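Local coordinates for cellulosomal scaffoldin (Bacteroides cellulosolvens, PDB 2Y3N), which probably organises cellulose-degrading enzymes as a cellulosome scaffold, this fragment being a type II cohesin domain that binds the dockerin of a family-48 glycoside hydrolase, at residues N39-T44 against Q86-F91; I129-F134 against G168-K173. All blocks are in the same frame, centred on the assembly; numbering follows the deposited sequence.

Contact 1. Residues N39-T44 against Q86-F91; sequences NIKYNT and QGVLNF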
loop_
_atom_site.group_PDB
_atom_site.type_symbol
_atom_site.label_atom_id
_atom_site.label_comp_id
_atom_site.label_asym_id
_atom_site.label_seq_id
_atom_site.Cartn_x
_atom_site.Cartn_y
_atom_site.Cartn_z
ATOM N N ASN C 39 -3.006 -4.518 1.319
ATOM C CA ASN C 39 -3.030 -5.788 0.677
ATOM C C ASN C 39 -4.243 -5.863 -0.243
ATOM O O ASN C 39 -5.362 -5.745 0.225
ATOM C CB ASN C 39 -3.080 -6.910 1.716
ATOM C CG ASN C 39 -1.722 -7.141 2.425
ATOM O OD1 ASN C 39 -0.719 -6.417 2.189
ATOM N ND2 ASN C 39 -1.673 -8.178 3.257
ATOM N N ILE C 40 -3.979 -6.134 -1.534
ATOM C CA ILE C 40 -4.958 -6.076 -2.584
ATOM C C ILE C 40 -4.949 -7.405 -3.379
ATOM O O ILE C 40 -3.943 -7.770 -3.996
ATOM C CB ILE C 40 -4.706 -4.852 -3.561
ATOM C CG1 ILE C 40 -4.735 -3.535 -2.777
ATOM C CG2 ILE C 40 -5.805 -4.838 -4.631
ATOM C CD1 ILE C 40 -4.409 -2.254 -3.711
ATOM N N LYS C 41 -6.061 -8.133 -3.275
ATOM C CA LYS C 41 -6.228 -9.386 -3.971
ATOM C C LYS C 41 -6.858 -9.093 -5.331
ATOM O O LYS C 41 -7.887 -8.344 -5.417
ATOM C CB LYS C 41 -7.175 -10.301 -3.156
ATOM C CG LYS C 41 -7.687 -11.545 -4.012
ATOM C CD LYS C 41 -6.865 -12.751 -3.595
ATOM C CE LYS C 41 -7.051 -13.996 -4.501
ATOM N NZ LYS C 41 -6.264 -13.940 -5.827
ATOM N N TYR C 42 -6.277 -9.640 -6.390
ATOM C CA TYR C 42 -6.884 -9.612 -7.727
ATOM C C TYR C 42 -6.929 -11.045 -8.331
ATOM O O TYR C 42 -6.267 -11.959 -7.869
ATOM C CB TYR C 42 -6.131 -8.667 -8.706
ATOM C CG TYR C 42 -4.707 -9.122 -8.867
ATOM C CD1 TYR C 42 -3.721 -8.696 -7.950
ATOM C CD2 TYR C 42 -4.314 -9.955 -9.950
ATOM C CE1 TYR C 42 -2.355 -9.163 -8.053
ATOM C CE2 TYR C 42 -2.922 -10.420 -10.069
ATOM C CZ TYR C 42 -1.991 -9.988 -9.111
ATOM O OH TYR C 42 -0.671 -10.383 -9.162
ATOM N N ASN C 43 -7.754 -11.190 -9.351
ATOM C CA ASN C 43 -8.026 -12.438 -10.020
ATOM C C ASN C 43 -6.997 -12.724 -11.137
ATOM O O ASN C 43 -7.011 -12.093 -12.189
ATOM C CB ASN C 43 -9.501 -12.468 -10.549
ATOM C CG ASN C 43 -9.893 -13.874 -11.046
ATOM O OD1 ASN C 43 -9.037 -14.598 -11.521
ATOM N ND2 ASN C 43 -11.134 -14.288 -10.836
ATOM N N THR C 44 -6.113 -13.706 -10.913
ATOM C CA THR C 44 -4.968 -13.895 -11.765
ATOM C C THR C 44 -5.342 -14.565 -13.087
ATOM O O THR C 44 -4.576 -14.491 -14.043
ATOM C CB THR C 44 -3.853 -14.785 -11.111
ATOM O OG1 THR C 44 -4.394 -16.048 -10.808
ATOM C CG2 THR C 44 -3.291 -14.167 -9.873
ATOM N N GLN C 86 -0.280 -15.819 -6.483
ATOM C CA GLN C 86 -1.560 -15.877 -5.763
ATOM C C GLN C 86 -2.471 -14.648 -5.905
ATOM O O GLN C 86 -3.574 -14.658 -5.387
ATOM C CB GLN C 86 -1.334 -16.157 -4.288
ATOM C CG GLN C 86 -1.290 -17.579 -4.027
ATOM C CD GLN C 86 0.023 -18.163 -4.392
ATOM O OE1 GLN C 86 0.134 -18.979 -5.320
ATOM N NE2 GLN C 86 1.060 -17.735 -3.675
ATOM N N GLY C 87 -2.063 -13.661 -6.674
ATOM C CA GLY C 87 -2.904 -12.477 -6.886
ATOM C C GLY C 87 -2.949 -11.500 -5.724
ATOM O O GLY C 87 -3.969 -10.887 -5.492
ATOM N N VAL C 88 -1.847 -11.337 -4.988
ATOM C CA VAL C 88 -1.914 -10.439 -3.845
ATOM C C VAL C 88 -0.823 -9.390 -3.970
ATOM O O VAL C 88 0.381 -9.723 -3.978
ATOM C CB VAL C 88 -1.904 -11.224 -2.478
ATOM C CG1 VAL C 88 -1.863 -10.328 -1.249
ATOM C CG2 VAL C 88 -3.172 -12.092 -2.346
ATOM N N LEU C 89 -1.235 -8.127 -4.035
ATOM C CA LEU C 89 -0.295 -7.033 -4.036
ATOM C C LEU C 89 -0.075 -6.628 -2.615
ATOM O O LEU C 89 -1.028 -6.472 -1.863
ATOM C CB LEU C 89 -0.888 -5.826 -4.815
ATOM C CG LEU C 89 -1.124 -6.116 -6.290
ATOM C CD1 LEU C 89 -1.573 -4.819 -6.932
ATOM C CD2 LEU C 89 0.174 -6.650 -6.952
ATOM N N ASN C 90 1.180 -6.387 -2.240
ATOM C CA ASN C 90 1.446 -5.915 -0.880
ATOM C C ASN C 90 2.466 -4.780 -0.901
ATOM O O ASN C 90 3.645 -4.979 -1.110
ATOM C CB ASN C 90 1.808 -7.070 0.093
ATOM C CG ASN C 90 2.453 -6.558 1.409
ATOM O OD1 ASN C 90 2.066 -5.525 1.931
ATOM N ND2 ASN C 90 3.440 -7.264 1.897
ATOM N N PHE C 91 1.932 -3.512 -0.633
ATOM C CA PHE C 91 2.839 -2.386 -0.808
ATOM C C PHE C 91 2.496 -1.214 0.092
ATOM O O PHE C 91 1.366 -1.087 0.563
ATOM C CB PHE C 91 2.849 -1.935 -2.272
ATOM C CG PHE C 91 1.501 -1.516 -2.786
ATOM C CD1 PHE C 91 1.067 -0.208 -2.643
ATOM C CD2 PHE C 91 0.669 -2.428 -3.410
ATOM C CE1 PHE C 91 -0.172 0.180 -3.114
ATOM C CE2 PHE C 91 -0.572 -2.045 -3.885
ATOM C CZ PHE C 91 -0.993 -0.740 -3.736
#

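Contact 2. Residues I129-F134 against G168-K173; sequences IKLATF and GLIYPK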
loop_
_atom_site.group_PDB
_atom_site.type_symbol
_atom_site.label_atom_id
_atom_site.label_comp_id
_atom_site.label_asym_id
_atom_site.label_seq_id
_atom_site.Cartn_x
_atom_site.Cartn_y
_atom_site.Cartn_z
ATOM N N ILE C 129 -16.377 -8.841 -13.020
ATOM C CA ILE C 129 -15.642 -9.226 -11.849
ATOM C C ILE C 129 -15.268 -8.013 -10.995
ATOM O O ILE C 129 -15.097 -6.894 -11.484
ATOM C CB ILE C 129 -14.332 -10.089 -12.148
ATOM C CG1 ILE C 129 -13.377 -9.336 -13.100
ATOM C CG2 ILE C 129 -14.731 -11.514 -12.693
ATOM C CD1 ILE C 129 -11.859 -9.803 -13.072
ATOM N N LYS C 130 -15.078 -8.248 -9.702
ATOM C CA LYS C 130 -14.570 -7.161 -8.876
ATOM C C LYS C 130 -13.154 -6.946 -9.398
ATOM O O LYS C 130 -12.427 -7.909 -9.676
ATOM C CB LYS C 130 -14.628 -7.533 -7.382
ATOM C CG LYS C 130 -16.088 -7.562 -6.764
ATOM C CD LYS C 130 -16.687 -6.123 -6.616
ATOM C CE LYS C 130 -17.242 -5.830 -5.187
ATOM N NZ LYS C 130 -17.368 -4.330 -4.879
ATOM N N LEU C 131 -12.772 -5.701 -9.601
ATOM C CA LEU C 131 -11.426 -5.448 -10.189
ATOM C C LEU C 131 -10.329 -5.940 -9.220
ATOM O O LEU C 131 -9.279 -6.478 -9.623
ATOM C CB LEU C 131 -11.258 -3.969 -10.430
ATOM C CG LEU C 131 -9.921 -3.556 -11.021
ATOM C CD1 LEU C 131 -9.629 -4.289 -12.326
ATOM C CD2 LEU C 131 -9.959 -2.018 -11.301
ATOM N N ALA C 132 -10.580 -5.694 -7.931
ATOM C CA ALA C 132 -9.705 -6.128 -6.880
ATOM C C ALA C 132 -10.379 -5.997 -5.557
ATOM O O ALA C 132 -11.503 -5.342 -5.440
ATOM C CB ALA C 132 -8.393 -5.305 -6.904
ATOM N N THR C 133 -9.763 -6.623 -4.549
ATOM C CA THR C 133 -10.310 -6.499 -3.178
ATOM C C THR C 133 -9.269 -6.165 -2.149
ATOM O O THR C 133 -8.281 -6.813 -2.079
ATOM C CB THR C 133 -11.062 -7.817 -2.791
ATOM O OG1 THR C 133 -12.099 -7.972 -3.751
ATOM C CG2 THR C 133 -11.691 -7.743 -1.356
ATOM N N PHE C 134 -9.523 -5.169 -1.277
ATOM C CA PHE C 134 -8.640 -4.943 -0.164
ATOM C C PHE C 134 -8.981 -5.971 0.928
ATOM O O PHE C 134 -10.127 -6.086 1.348
ATOM C CB PHE C 134 -8.823 -3.560 0.398
ATOM C CG PHE C 134 -8.360 -2.481 -0.511
ATOM C CD1 PHE C 134 -9.141 -2.102 -1.603
ATOM C CD2 PHE C 134 -7.139 -1.805 -0.258
ATOM C CE1 PHE C 134 -8.689 -1.090 -2.487
ATOM C CE2 PHE C 134 -6.779 -0.740 -1.109
ATOM C CZ PHE C 134 -7.557 -0.403 -2.189
ATOM N N GLY C 168 -15.250 -1.529 -7.381
ATOM C CA GLY C 168 -16.417 -2.150 -8.024
ATOM C C GLY C 168 -16.009 -3.100 -9.127
ATOM O O GLY C 168 -14.907 -3.669 -9.152
ATOM N N LEU C 169 -16.922 -3.290 -10.055
ATOM C CA LEU C 169 -16.783 -4.284 -11.065
ATOM C C LEU C 169 -16.256 -3.691 -12.324
ATOM O O LEU C 169 -16.537 -2.528 -12.637
ATOM C CB LEU C 169 -18.133 -4.991 -11.357
ATOM C CG LEU C 169 -18.904 -5.624 -10.171
ATOM C CD1 LEU C 169 -20.352 -5.692 -10.498
ATOM C CD2 LEU C 169 -18.442 -7.008 -9.876
ATOM N N ILE C 170 -15.541 -4.535 -13.065
ATOM C CA ILE C 170 -15.273 -4.303 -14.515
ATOM C C ILE C 170 -16.023 -5.315 -15.418
ATOM O O ILE C 170 -16.368 -6.418 -14.945
ATOM C CB ILE C 170 -13.763 -4.281 -14.841
ATOM C CG1 ILE C 170 -13.121 -5.634 -14.423
ATOM C CG2 ILE C 170 -13.089 -3.100 -14.017
ATOM C CD1 ILE C 170 -11.836 -5.974 -15.142
ATOM N N TYR C 171 -16.275 -4.924 -16.688
ATOM C CA TYR C 171 -17.053 -5.750 -17.632
ATOM C C TYR C 171 -16.332 -5.835 -18.960
ATOM O O TYR C 171 -15.480 -4.975 -19.252
ATOM C CB TYR C 171 -18.443 -5.107 -17.851
ATOM C CG TYR C 171 -19.257 -4.965 -16.591
ATOM C CD1 TYR C 171 -20.076 -6.015 -16.166
ATOM C CD2 TYR C 171 -19.229 -3.762 -15.825
ATOM C CE1 TYR C 171 -20.835 -5.886 -15.037
ATOM C CE2 TYR C 171 -20.028 -3.624 -14.677
ATOM C CZ TYR C 171 -20.807 -4.688 -14.301
ATOM O OH TYR C 171 -21.574 -4.585 -13.175
ATOM N N PRO C 172 -16.634 -6.862 -19.768
ATOM C CA PRO C 172 -15.995 -6.983 -21.061
ATOM C C PRO C 172 -16.566 -5.908 -22.010
ATOM O O PRO C 172 -17.738 -5.543 -21.882
ATOM C CB PRO C 172 -16.433 -8.396 -21.494
ATOM C CG PRO C 172 -17.780 -8.548 -20.883
ATOM C CD PRO C 172 -17.635 -7.958 -19.550
ATOM N N LYS C 173 -15.766 -5.395 -22.926
ATOM C CA LYS C 173 -16.201 -4.258 -23.758
ATOM C C LYS C 173 -17.627 -4.364 -24.347
ATOM O O LYS C 173 -17.901 -5.134 -25.292
ATOM C CB LYS C 173 -15.186 -4.012 -24.874
ATOM C CG LYS C 173 -14.209 -2.912 -24.555
ATOM C CD LYS C 173 -14.521 -1.704 -25.431
ATOM C CE LYS C 173 -13.657 -0.520 -25.060
ATOM N NZ LYS C 173 -12.197 -0.843 -25.132
#

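Contact 1. Residues N39-T44 against Q86-F91
Lys41 reaches across to Gln86 with its ammonium group, where NZ bonds Gln86 O at 2.8 Å and also takes the carbonyl of its neighbour Tyr42. A bend at chi2 (101°) and another at chi4 (79°) curl the chain back over Gly87, so that one charge ties two backbone oxygens on opposite segments. With an alanine here, Gln86 O and Tyr42 O would probably lose the donor they share, and Val88 CG2 its 4.0 Å contact with Lys41 CD. Alongside, the backbones pair antiparallel: Ile40 and Leu89 exchange two bonds, the shorter from Leu89 N to Ile40 O at 2.7 Å, and Tyr42 N adds a third to Gly87 O.

Gly87 suits its place twice over. Its phi is positive, and a beta carbon would run into Tyr42 O and Lys41 NZ. Bare, its CA lies over one face of the Tyr42 ring, a CH-pi contact 3.6 Å from the centroid, while the methyl CG2 of Thr44 presses tightly on the same CA at 3.5 Å. On the inward face Tyr42 CE1 meets Leu89 CG at 3.7 Å, and Ile40 CD1 touches Phe91 CZ, also at 3.7 Å. Leu89 and Phe91 continue onto Val116 of strand 111-120. Gly87 and Val88 both face Asn83 in a G1 beta bulge, which opens one strand of the cohesin beta-sandwich.

Contact 2. Residues I129-F134 against G168-K173
Ile129 and Ile170 form the hydrogen-bonded antiparallel pair of this short ladder. Ile170 N donates to Ile129 O at 2.9 Å, and Ile129 N returns a bond to Ile170 O at 3.1 Å. Leu131 N adds a third, to Gly168 O at 3.0 Å. Lys130 and Leu169 are the non-hydrogen-bonded pair between them, and there Leu169 CA comes within 3.1 Å of Ile129 O as a CA-H...O contact.

The two isoleucines pack within their bridged pair. They project from the same face of the sheet and touch flank to flank, CG1 to CG1 at 3.9 Å; nearly equal chi1 torsions (57° and 59°) turn both CG1 branches the same way. Leu131 reaches diagonally to Ile170, CD1 to CD1 at 4.0 Å. Leu131 and Ile170, both buried, pack on Ile10 and Leu47; Ile129 reaches Leu47.

On the outer side, Leu169 lays its CD2 methyl against the Ile129-Lys130 peptide and the aliphatic CD of Lys130, the latter at 3.8 Å. Lys130 suits this exposed edge of the contact because its long apolar chain can pack while NZ bonds Pro167 O. Backbone bonds and hydrocarbon thus do the joining across the segments, with no salt bridge between them, and dock the C-terminal strand 169-172 on strand 129-134.

Overall arrangement
Contacts 1 and 2 lie in one sheet, their centres about 13 Å apart, and are joined where strand 33-41 runs antiparallel to strand 129-134. A probable hydrogen bond links Lys41 O to Thr133 N at 2.7 Å. Beside it Ile40 CG2 packs on Ala132 CB at 3.5 Å and Ile40 CD1 on Phe134 CE2 at 3.8 Å, so Ile40, in the middle strand 33-41, touches strand 88-95 as well as strand 129-134. In sequence contact 1 closes before contact 2 opens. Their surroundings differ: Asn90 of contact 1, bonded to Gln37, packs on Phe60 of the partner glycoside hydrolase chain, whereas contact 2 meets no other chain of the assembly and pairs the C-terminal strand 169-172 with strand 129-134.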